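Local coordinates for protein PA0821 (Pseudomonas aeruginosa, PDB 7DRG) that probably acts as an immunity protein (antitoxin) that protects its own cell against a putative VRR-NUC nuclease effector of the type VI secretion system, at residues L293-K298 against V333-I338; S256-F261 against D343-A348. All coordinates share one frame; numbering follows the deposited sequence.

Interaction 1 of 2, residues L293-K298 against V333-I338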
ATOM      1  N   LEU B 293     -11.127  -9.330 -20.202  1.00 22.53           N
ATOM      2  CA  LEU B 293     -12.469  -9.730 -19.801  1.00 21.33           C
ATOM      3  C   LEU B 293     -13.233  -8.566 -19.183  1.00 24.46           C
ATOM      4  O   LEU B 293     -14.428  -8.393 -19.448  1.00 23.88           O
ATOM      5  CB  LEU B 293     -12.401 -10.904 -18.828  1.00 22.39           C
ATOM      6  CG  LEU B 293     -13.774 -11.416 -18.388  1.00 24.88           C
ATOM      7  CD1 LEU B 293     -14.598 -11.903 -19.577  1.00 23.54           C
ATOM      8  CD2 LEU B 293     -13.603 -12.524 -17.390  1.00 25.55           C
ATOM      9  N   ASN B 294     -12.567  -7.764 -18.346  1.00 24.01           N
ATOM     10  CA  ASN B 294     -13.229  -6.607 -17.756  1.00 23.36           C
ATOM     11  C   ASN B 294     -13.709  -5.644 -18.833  1.00 25.35           C
ATOM     12  O   ASN B 294     -14.786  -5.050 -18.708  1.00 28.14           O
ATOM     13  CB  ASN B 294     -12.282  -5.909 -16.776  1.00 22.59           C
ATOM     14  CG  ASN B 294     -12.849  -4.614 -16.214  1.00 26.16           C
ATOM     15  OD1 ASN B 294     -13.590  -4.618 -15.230  1.00 26.96           O
ATOM     16  ND2 ASN B 294     -12.476  -3.491 -16.826  1.00 23.46           N
ATOM     17  N   HIS B 295     -12.924  -5.482 -19.903  1.00 26.56           N
ATOM     18  CA  HIS B 295     -13.343  -4.619 -21.003  1.00 26.26           C
ATOM     19  C   HIS B 295     -14.626  -5.133 -21.650  1.00 29.03           C
ATOM     20  O   HIS B 295     -15.532  -4.350 -21.959  1.00 32.56           O
ATOM     21  CB  HIS B 295     -12.216  -4.513 -22.029  1.00 30.00           C
ATOM     22  CG  HIS B 295     -12.447  -3.464 -23.072  1.00 34.46           C
ATOM     23  ND1 HIS B 295     -12.292  -2.119 -22.820  1.00 38.65           N
ATOM     24  CD2 HIS B 295     -12.824  -3.564 -24.369  1.00 37.44           C
ATOM     25  CE1 HIS B 295     -12.562  -1.434 -23.916  1.00 38.19           C
ATOM     26  NE2 HIS B 295     -12.886  -2.287 -24.871  1.00 40.02           N
ATOM     27  N   ALA B 296     -14.725  -6.451 -21.842  1.00 27.47           N
ATOM     28  CA  ALA B 296     -15.909  -7.031 -22.474  1.00 27.22           C
ATOM     29  C   ALA B 296     -17.149  -6.936 -21.591  1.00 30.63           C
ATOM     30  O   ALA B 296     -18.270  -6.871 -22.109  1.00 31.43           O
ATOM     31  CB  ALA B 296     -15.648  -8.494 -22.836  1.00 28.84           C
ATOM     32  N   LEU B 297     -16.981  -6.934 -20.268  1.00 27.19           N
ATOM     33  CA  LEU B 297     -18.107  -7.022 -19.349  1.00 28.98           C
ATOM     34  C   LEU B 297     -18.402  -5.739 -18.586  1.00 29.15           C
ATOM     35  O   LEU B 297     -19.373  -5.707 -17.828  1.00 28.36           O
ATOM     36  CB  LEU B 297     -17.875  -8.158 -18.345  1.00 26.79           C
ATOM     37  CG  LEU B 297     -17.771  -9.564 -18.934  1.00 27.02           C
ATOM     38  CD1 LEU B 297     -17.645 -10.600 -17.822  1.00 23.91           C
ATOM     39  CD2 LEU B 297     -18.974  -9.867 -19.815  1.00 27.30           C
ATOM     40  N   LYS B 298     -17.611  -4.677 -18.752  1.00 31.36           N
ATOM     41  CA  LYS B 298     -17.823  -3.517 -17.892  1.00 30.54           C
ATOM     42  C   LYS B 298     -19.156  -2.826 -18.152  1.00 29.96           C
ATOM     43  O   LYS B 298     -19.611  -2.048 -17.305  1.00 33.36           O
ATOM     44  CB  LYS B 298     -16.670  -2.528 -18.034  1.00 32.04           C
ATOM     45  CG  LYS B 298     -16.476  -1.951 -19.415  1.00 33.86           C
ATOM     46  CD  LYS B 298     -15.198  -1.128 -19.425  1.00 42.20           C
ATOM     47  CE  LYS B 298     -15.043  -0.324 -20.699  1.00 39.37           C
ATOM     48  NZ  LYS B 298     -13.778   0.456 -20.660  1.00 40.58           N
ATOM     49  N   VAL B 333      -9.369   0.098 -19.108  1.00 28.65           N
ATOM     50  CA  VAL B 333      -8.395   0.658 -20.038  1.00 33.18           C
ATOM     51  C   VAL B 333      -9.154   1.370 -21.154  1.00 34.42           C
ATOM     52  O   VAL B 333     -10.367   1.223 -21.302  1.00 37.37           O
ATOM     53  CB  VAL B 333      -7.451  -0.415 -20.624  1.00 30.00           C
ATOM     54  CG1 VAL B 333      -6.646  -1.100 -19.527  1.00 32.14           C
ATOM     55  CG2 VAL B 333      -8.239  -1.431 -21.429  1.00 29.38           C
ATOM     56  N   GLU B 334      -8.420   2.154 -21.946  1.00 40.71           N
ATOM     57  CA  GLU B 334      -9.014   2.815 -23.104  1.00 37.29           C
ATOM     58  C   GLU B 334      -9.199   1.827 -24.249  1.00 41.36           C
ATOM     59  O   GLU B 334      -8.388   0.915 -24.435  1.00 44.00           O
ATOM     60  CB  GLU B 334      -8.144   3.986 -23.575  1.00 45.34           C
ATOM     61  CG  GLU B 334      -7.911   5.072 -22.534  1.00 53.36           C
ATOM     62  CD  GLU B 334      -9.201   5.640 -21.977  1.00 68.43           C
ATOM     63  OE1 GLU B 334     -10.192   5.739 -22.735  1.00 69.49           O
ATOM     64  OE2 GLU B 334      -9.227   5.981 -20.774  1.00 76.44           O
ATOM     65  N   ASP B 335     -10.278   2.022 -25.018  1.00 39.64           N
ATOM     66  CA  ASP B 335     -10.564   1.164 -26.169  1.00 44.71           C
ATOM     67  C   ASP B 335      -9.362   1.041 -27.095  1.00 44.97           C
ATOM     68  O   ASP B 335      -9.088  -0.039 -27.632  1.00 42.41           O
ATOM     69  CB  ASP B 335     -11.760   1.708 -26.956  1.00 51.62           C
ATOM     70  CG  ASP B 335     -13.061   1.614 -26.192  1.00 61.20           C
ATOM     71  OD1 ASP B 335     -13.018   1.450 -24.955  1.00 66.61           O
ATOM     72  OD2 ASP B 335     -14.131   1.699 -26.833  1.00 64.86           O
ATOM     73  N   SER B 336      -8.638   2.141 -27.300  1.00 45.87           N
ATOM     74  CA  SER B 336      -7.530   2.152 -28.246  1.00 45.06           C
ATOM     75  C   SER B 336      -6.372   1.267 -27.806  1.00 44.83           C
ATOM     76  O   SER B 336      -5.545   0.891 -28.642  1.00 46.18           O
ATOM     77  CB  SER B 336      -7.041   3.586 -28.455  1.00 46.57           C
ATOM     78  OG  SER B 336      -6.691   4.186 -27.221  1.00 49.45           O
ATOM     79  N   GLU B 337      -6.298   0.908 -26.525  1.00 39.84           N
ATOM     80  CA  GLU B 337      -5.192   0.108 -26.014  1.00 37.27           C
ATOM     81  C   GLU B 337      -5.475  -1.387 -26.046  1.00 33.69           C
ATOM     82  O   GLU B 337      -4.590  -2.176 -25.699  1.00 35.25           O
ATOM     83  CB  GLU B 337      -4.841   0.536 -24.584  1.00 44.25           C
ATOM     84  CG  GLU B 337      -4.254   1.941 -24.497  1.00 51.32           C
ATOM     85  CD  GLU B 337      -3.093   2.149 -25.459  1.00 70.75           C
ATOM     86  OE1 GLU B 337      -2.058   1.464 -25.310  1.00 75.82           O
ATOM     87  OE2 GLU B 337      -3.223   2.989 -26.377  1.00 76.97           O
ATOM     88  N   ILE B 338      -6.672  -1.793 -26.461  1.00 33.74           N
ATOM     89  CA  ILE B 338      -7.021  -3.214 -26.443  1.00 36.48           C
ATOM     90  C   ILE B 338      -6.106  -4.045 -27.338  1.00 33.76           C
ATOM     91  O   ILE B 338      -5.615  -5.089 -26.877  1.00 32.88           O
ATOM     92  CB  ILE B 338      -8.512  -3.394 -26.769  1.00 38.14           C
ATOM     93  CG1 ILE B 338      -9.364  -2.878 -25.603  1.00 35.68           C
ATOM     94  CG2 ILE B 338      -8.838  -4.856 -27.066  1.00 40.27           C
ATOM     95  CD1 ILE B 338      -9.131  -3.629 -24.302  1.00 36.44           C
TER
HETATM   96  O   HOH W   1     -11.713  -1.333 -20.120  1.00 33.07           O
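The imidazole of His295 is the central flat group here, with the methyl end of Ile338 over one face and, at its edge, the carboxylate of Asp335 and water 1. Ile338 CD1 stands 3.7 Å from the ring centroid and 15° off the normal, a CH-pi contact displaced toward the rim; its nearest ring atom is CG, 3.5 Å from CD1. At the CE1 corner, OD1 of Asp335 approaches to 3.1 Å of His295 CE1, where the C-H is probably polarised, which would suit the oxygen; the ring and carboxylate planes stand almost perpendicular, 85° apart. His295 reaches the loop because its CG lies anti to the backbone N (chi1 -170°), which carries the ring out from the helix.

Histidine suits this place because one flat group offers a face to an aliphatic chain and a nitrogen to a bound water. Its ND1 lies 2.9 Å from the oxygen of water 1; the water accepts hydrogen bonds from Lys298 NZ at 2.8 Å and from the backbone N of Val333 at 2.9 Å. Three groups therefore hold one water in the gap. The long extended chain of Lys298 carries NZ to this shared water. The amine is then 4.5 Å from Asp335 OD1, too long for a salt bridge but near enough that the opposite charges probably attract. Beside this polar side, Val333 and Ile338 rest on Val291 and Leu292 of helix 288-297, which also carries His295, and Asn294 bonds to Asp332.

The whole is a water-bridged helix-to-loop junction at the protein surface: the late part of helix 288-297 meets the loop whose 3-10 turn, closed by Glu337 N to Glu334 O and Ile338 N to Asp335 O, leads into helix 338-348.

Interaction 2 of 2, residues S256-F261 against D343-A348; sequences SSHFAF and DKLLSA
With CG anti to the carbonyl carbon (chi1 -73°), His258 brings its imidazole against helix 338-348, and Leu345, its CG opposite the backbone N (chi1 -175°), reaches back so that the two side chains run antiparallel alongside one another. Leu345 CG sits over the middle of the ring, 3.7 Å from its centroid, as a CH-pi contact. The branched end of leucine suits this face, since its two methyls spread over the CG end of the ring, CD1 coming 3.7 Å from His258 CD2 and the other methyl lying nearer ND1.

The imidazole is gripped at both nitrogens, which fixes its rotation: Ser257 OG lies in its plane, hydrogen-bonded to ND1 at 2.8 Å, and NE2 bonds to the backbone O of Glu349. Leu346 CD2 fills in obliquely, 3.7 Å from His258 CE1. Phe259 adds an apolar touch at its ring edge, where CE1 is 4.1 Å from Leu345 CD2.

Leu345 also rests on Pro289 and Leu292, and Phe259 on Leu292, Leu293 and Ala272. The contact thus joins the loop leading into strand 259-264, and the strand's first residue Phe259, to helix 338-348; the strand pairs with strand 267-272, and helix 288-297 packs against both sides of the contact.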
ATOM      1  N   SER B 256      -9.772 -17.843 -27.569  1.00 34.40           N
ATOM      2  CA  SER B 256      -9.900 -19.178 -26.992  1.00 25.46           C
ATOM      3  C   SER B 256      -8.553 -19.794 -26.641  1.00 28.22           C
ATOM      4  O   SER B 256      -8.523 -20.830 -25.966  1.00 32.40           O
ATOM      5  CB  SER B 256     -10.667 -20.103 -27.940  1.00 36.07           C
ATOM      6  OG  SER B 256     -10.032 -20.172 -29.204  1.00 38.74           O
ATOM      7  N   SER B 257      -7.448 -19.175 -27.063  1.00 29.81           N
ATOM      8  CA  SER B 257      -6.131 -19.611 -26.613  1.00 31.25           C
ATOM      9  C   SER B 257      -5.950 -19.380 -25.119  1.00 31.82           C
ATOM     10  O   SER B 257      -5.157 -20.075 -24.472  1.00 31.34           O
ATOM     11  CB  SER B 257      -5.035 -18.879 -27.394  1.00 31.22           C
ATOM     12  OG  SER B 257      -5.135 -17.471 -27.266  1.00 32.96           O
ATOM     13  N   HIS B 258      -6.670 -18.410 -24.557  1.00 30.39           N
ATOM     14  CA  HIS B 258      -6.463 -18.014 -23.174  1.00 25.68           C
ATOM     15  C   HIS B 258      -7.736 -17.952 -22.352  1.00 26.53           C
ATOM     16  O   HIS B 258      -7.642 -17.887 -21.123  1.00 26.49           O
ATOM     17  CB  HIS B 258      -5.764 -16.651 -23.103  1.00 26.68           C
ATOM     18  CG  HIS B 258      -4.317 -16.691 -23.484  1.00 25.12           C
ATOM     19  ND1 HIS B 258      -3.897 -16.821 -24.789  1.00 29.82           N
ATOM     20  CD2 HIS B 258      -3.191 -16.603 -22.735  1.00 26.96           C
ATOM     21  CE1 HIS B 258      -2.576 -16.817 -24.829  1.00 34.32           C
ATOM     22  NE2 HIS B 258      -2.123 -16.689 -23.595  1.00 32.46           N
ATOM     23  N   PHE B 259      -8.911 -17.980 -22.976  1.00 25.65           N
ATOM     24  CA  PHE B 259     -10.185 -17.940 -22.271  1.00 25.02           C
ATOM     25  C   PHE B 259     -10.953 -19.218 -22.554  1.00 28.35           C
ATOM     26  O   PHE B 259     -11.038 -19.658 -23.707  1.00 28.99           O
ATOM     27  CB  PHE B 259     -11.008 -16.716 -22.682  1.00 22.95           C
ATOM     28  CG  PHE B 259     -10.369 -15.410 -22.305  1.00 24.61           C
ATOM     29  CD1 PHE B 259      -9.412 -14.827 -23.120  1.00 24.67           C
ATOM     30  CD2 PHE B 259     -10.714 -14.767 -21.124  1.00 26.46           C
ATOM     31  CE1 PHE B 259      -8.813 -13.629 -22.771  1.00 26.32           C
ATOM     32  CE2 PHE B 259     -10.120 -13.570 -20.767  1.00 27.94           C
ATOM     33  CZ  PHE B 259      -9.167 -12.998 -21.588  1.00 27.23           C
ATOM     34  N   ALA B 260     -11.488 -19.819 -21.497  1.00 23.33           N
ATOM     35  CA  ALA B 260     -12.324 -21.003 -21.602  1.00 24.79           C
ATOM     36  C   ALA B 260     -13.720 -20.678 -21.097  1.00 25.09           C
ATOM     37  O   ALA B 260     -13.903 -19.809 -20.237  1.00 24.29           O
ATOM     38  CB  ALA B 260     -11.743 -22.180 -20.808  1.00 25.26           C
ATOM     39  N   PHE B 261     -14.705 -21.384 -21.640  1.00 22.26           N
ATOM     40  CA  PHE B 261     -16.103 -21.167 -21.303  1.00 25.11           C
ATOM     41  C   PHE B 261     -16.717 -22.485 -20.869  1.00 27.41           C
ATOM     42  O   PHE B 261     -16.599 -23.496 -21.568  1.00 26.25           O
ATOM     43  CB  PHE B 261     -16.869 -20.571 -22.486  1.00 25.51           C
ATOM     44  CG  PHE B 261     -16.298 -19.272 -22.958  1.00 27.64           C
ATOM     45  CD1 PHE B 261     -15.214 -19.252 -23.817  1.00 32.83           C
ATOM     46  CD2 PHE B 261     -16.818 -18.068 -22.512  1.00 28.34           C
ATOM     47  CE1 PHE B 261     -14.668 -18.053 -24.234  1.00 36.00           C
ATOM     48  CE2 PHE B 261     -16.284 -16.868 -22.933  1.00 29.39           C
ATOM     49  CZ  PHE B 261     -15.205 -16.860 -23.793  1.00 36.89           C
ATOM     50  N   ASP B 343      -1.879  -8.314 -27.750  1.00 35.90           N
ATOM     51  CA  ASP B 343      -0.519  -8.739 -28.072  1.00 35.50           C
ATOM     52  C   ASP B 343       0.217  -9.209 -26.826  1.00 35.10           C
ATOM     53  O   ASP B 343       0.965 -10.193 -26.872  1.00 36.06           O
ATOM     54  CB  ASP B 343       0.256  -7.599 -28.736  1.00 35.04           C
ATOM     55  CG  ASP B 343      -0.191  -7.325 -30.166  1.00 36.54           C
ATOM     56  OD1 ASP B 343      -0.676  -8.254 -30.843  1.00 39.57           O
ATOM     57  OD2 ASP B 343      -0.033  -6.168 -30.616  1.00 43.54           O
ATOM     58  N   LYS B 344       0.017  -8.517 -25.702  1.00 36.92           N
ATOM     59  CA  LYS B 344       0.677  -8.913 -24.464  1.00 38.11           C
ATOM     60  C   LYS B 344       0.195 -10.285 -24.006  1.00 39.30           C
ATOM     61  O   LYS B 344       0.990 -11.106 -23.531  1.00 34.86           O
ATOM     62  CB  LYS B 344       0.431  -7.857 -23.383  1.00 39.84           C
ATOM     63  CG  LYS B 344       1.380  -7.963 -22.205  1.00 50.90           C
ATOM     64  CD  LYS B 344       1.829  -6.597 -21.695  1.00 53.19           C
ATOM     65  CE  LYS B 344       0.715  -5.870 -20.967  1.00 55.02           C
ATOM     66  NZ  LYS B 344       1.242  -5.105 -19.802  1.00 51.35           N
ATOM     67  N   LEU B 345      -1.107 -10.549 -24.155  1.00 32.21           N
ATOM     68  CA  LEU B 345      -1.660 -11.864 -23.850  1.00 34.26           C
ATOM     69  C   LEU B 345      -0.912 -12.968 -24.592  1.00 34.41           C
ATOM     70  O   LEU B 345      -0.432 -13.929 -23.984  1.00 34.51           O
ATOM     71  CB  LEU B 345      -3.149 -11.885 -24.211  1.00 32.19           C
ATOM     72  CG  LEU B 345      -3.989 -13.120 -23.883  1.00 32.86           C
ATOM     73  CD1 LEU B 345      -4.376 -13.131 -22.412  1.00 30.04           C
ATOM     74  CD2 LEU B 345      -5.232 -13.192 -24.763  1.00 33.63           C
ATOM     75  N   LEU B 346      -0.794 -12.840 -25.913  1.00 37.28           N
ATOM     76  CA  LEU B 346      -0.255 -13.941 -26.705  1.00 43.21           C
ATOM     77  C   LEU B 346       1.249 -14.110 -26.522  1.00 41.67           C
ATOM     78  O   LEU B 346       1.758 -15.232 -26.621  1.00 45.95           O
ATOM     79  CB  LEU B 346      -0.579 -13.733 -28.185  1.00 39.45           C
ATOM     80  CG  LEU B 346      -2.057 -13.556 -28.526  1.00 42.55           C
ATOM     81  CD1 LEU B 346      -2.254 -13.618 -30.027  1.00 51.09           C
ATOM     82  CD2 LEU B 346      -2.905 -14.612 -27.829  1.00 44.91           C
ATOM     83  N   SER B 347       1.978 -13.028 -26.259  1.00 41.94           N
ATOM     84  CA  SER B 347       3.429 -13.133 -26.192  1.00 42.91           C
ATOM     85  C   SER B 347       3.940 -13.522 -24.812  1.00 46.42           C
ATOM     86  O   SER B 347       4.978 -14.186 -24.711  1.00 53.79           O
ATOM     87  CB  SER B 347       4.079 -11.813 -26.619  1.00 47.38           C
ATOM     88  OG  SER B 347       3.783 -10.770 -25.709  1.00 53.02           O
ATOM     89  N   ALA B 348       3.238 -13.141 -23.746  1.00 34.72           N
ATOM     90  CA  ALA B 348       3.771 -13.277 -22.400  1.00 40.55           C
ATOM     91  C   ALA B 348       3.003 -14.251 -21.523  1.00 36.31           C
ATOM     92  O   ALA B 348       3.520 -14.642 -20.472  1.00 41.64           O
ATOM     93  CB  ALA B 348       3.805 -11.908 -21.705  1.00 43.03           C
TER

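Overall arrangement
Both segments of interaction 1 fall between the two segments of interaction 2 in sequence, and the centres of the two contacts lie 15 Å apart. They meet directly where Leu293 CB packs 4.0 Å from Phe259 CE2. Helix 288-297 runs through both: Leu292 touches Ile338, Leu345 and Phe259, linking the two contacts from one position. Helix 338-348 is likewise shared, with its first residue in interaction 1 and its far end in interaction 2. The characters differ, one being a hydrated surface junction and the other largely buried. The second chain of the assembly touches neither contact.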